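Local atomic coordinates of xylanase and alpha-amylase inhibitor protein (Scadoxus multiflorus, PDB entry 3MU7), a protein that inhibits both xylanases and alpha-amylases and has the TIM-barrel fold of the family 18 glycosyl hydrolases. Residues Y257-T260 against V261-F264. Sequence-based numbering, arbitrary orientation.
Sequences YWDT and VSQF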
loop_
_atom_site.group_PDB
_atom_site.type_symbol
_atom_site.label_atom_id
_atom_site.label_comp_id
_atom_site.label_asym_id
_atom_site.label_seq_id
_atom_site.Cartn_x
_atom_site.Cartn_y
_atom_site.Cartn_z
ATOM N N TYR A 257 -1.972 8.135 -10.484
ATOM C CA TYR A 257 -2.734 9.097 -11.269
ATOM C C TYR A 257 -2.124 10.491 -11.145
ATOM O O TYR A 257 -1.841 11.143 -12.151
ATOM C CB TYR A 257 -4.181 9.080 -10.793
ATOM C CG TYR A 257 -5.113 10.066 -11.431
ATOM C CD1 TYR A 257 -5.349 10.056 -12.804
ATOM C CD2 TYR A 257 -5.820 10.968 -10.646
ATOM C CE1 TYR A 257 -6.247 10.947 -13.377
ATOM C CE2 TYR A 257 -6.717 11.859 -11.208
ATOM C CZ TYR A 257 -6.926 11.843 -12.569
ATOM O OH TYR A 257 -7.818 12.740 -13.115
ATOM N N TRP A 258 -1.905 10.936 -9.913
ATOM C CA TRP A 258 -1.348 12.263 -9.680
ATOM C C TRP A 258 0.139 12.382 -9.973
ATOM O O TRP A 258 0.600 13.429 -10.430
ATOM C CB TRP A 258 -1.687 12.756 -8.275
ATOM C CG TRP A 258 -3.125 13.146 -8.170
ATOM C CD1 TRP A 258 -4.115 12.473 -7.521
ATOM C CD2 TRP A 258 -3.740 14.292 -8.765
ATOM N NE1 TRP A 258 -5.314 13.136 -7.664
ATOM C CE2 TRP A 258 -5.110 14.253 -8.428
ATOM C CE3 TRP A 258 -3.266 15.348 -9.558
ATOM C CZ2 TRP A 258 -6.015 15.234 -8.847
ATOM C CZ3 TRP A 258 -4.167 16.321 -9.979
ATOM C CH2 TRP A 258 -5.527 16.254 -9.623
ATOM N N ASP A 259 0.895 11.316 -9.722
ATOM C CA ASP A 259 2.327 11.288 -10.026
ATOM C C ASP A 259 2.573 11.423 -11.532
ATOM O O ASP A 259 3.562 12.021 -11.958
ATOM C CB ASP A 259 2.944 9.997 -9.489
ATOM C CG ASP A 259 4.453 10.061 -9.373
ATOM O OD1 ASP A 259 5.021 11.158 -9.213
ATOM O OD2 ASP A 259 5.070 8.988 -9.415
ATOM N N THR A 260 1.665 10.885 -12.341
ATOM C CA THR A 260 1.748 11.038 -13.795
ATOM C C THR A 260 1.692 12.520 -14.180
ATOM O O THR A 260 2.460 12.959 -15.042
ATOM C CB THR A 260 0.615 10.269 -14.497
ATOM O OG1 THR A 260 0.690 8.878 -14.161
ATOM C CG2 THR A 260 0.682 10.412 -16.018
ATOM N N VAL A 261 0.792 13.261 -13.533
ATOM C CA VAL A 261 0.589 14.706 -13.730
ATOM C C VAL A 261 1.793 15.515 -13.229
ATOM O O VAL A 261 2.338 16.374 -13.935
ATOM C CB VAL A 261 -0.698 15.192 -12.969
ATOM C CG1 VAL A 261 -0.860 16.716 -13.029
ATOM C CG2 VAL A 261 -1.952 14.485 -13.482
ATOM N N SER A 262 2.207 15.238 -11.999
ATOM C CA SER A 262 3.157 16.090 -11.297
ATOM C C SER A 262 4.615 15.766 -11.563
ATOM O O SER A 262 5.477 16.610 -11.343
ATOM C CB SER A 262 2.911 15.974 -9.803
ATOM O OG SER A 262 3.361 14.708 -9.350
ATOM N N GLN A 263 4.905 14.574 -12.008
ATOM C CA GLN A 263 6.250 14.029 -12.134
ATOM C C GLN A 263 7.069 14.071 -10.845
ATOM O O GLN A 263 8.242 14.186 -10.879
ATOM C CB GLN A 263 7.001 14.689 -13.317
ATOM C CG GLN A 263 6.326 14.400 -14.612
ATOM C CD GLN A 263 7.189 14.752 -15.797
ATOM O OE1 GLN A 263 8.286 14.302 -15.956
ATOM N NE2 GLN A 263 6.664 15.534 -16.621
ATOM N N PHE A 264 6.361 13.953 -9.714
ATOM C CA PHE A 264 6.974 13.947 -8.384
ATOM C C PHE A 264 8.084 12.906 -8.273
ATOM O O PHE A 264 9.204 13.231 -7.861
ATOM C CB PHE A 264 5.895 13.687 -7.330
ATOM C CG PHE A 264 6.322 13.977 -5.912
ATOM C CD1 PHE A 264 5.906 15.138 -5.278
ATOM C CD2 PHE A 264 7.093 13.069 -5.195
ATOM C CE1 PHE A 264 6.266 15.399 -3.966
ATOM C CE2 PHE A 264 7.460 13.329 -3.883
ATOM C CZ PHE A 264 7.047 14.499 -3.273
#
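Ser262 N donates to Trp258 O and Gln263 N to Asp259 O, both at 2.9 Å, closing the last turn of the short helix 256-262. The first bond is the straighter, 154° at the hydrogen against 136°. Gln263 then takes positive phi, and Phe264 N, beyond that kink, is satisfied by a side chain: it donates to Ser262 OG over 3.1 Å, forming an ST turn. With chi1 at 72°, OG sits between the backbone N and the carbonyl carbon of its own residue, where it faces Phe264 N while also bonding to Ala219 O. Replacing Ser262 with alanine removes OG and is likely to leave Phe264 N and Ala219 O without this partner. Asp259 OD1 lies 3.3 Å from Phe264 CB. Among the apolar groups, Val261 CG2 lies obliquely to the Trp258 ring, 4.2 Å from CE3. Asp259 OD2 is held by Tyr27 OH and Ser265 OG, Thr260 OG1 bonds back to Ser256 O, and Gln263 OE1 accepts from Asn266 ND2 in the following helix. The bend thus joins helices 256-262 and 264-269 just after barrel strand 248-254, with Asp259 and Phe264 packed on Leu253 of that strand and Phe264 also reaching helix 231-242.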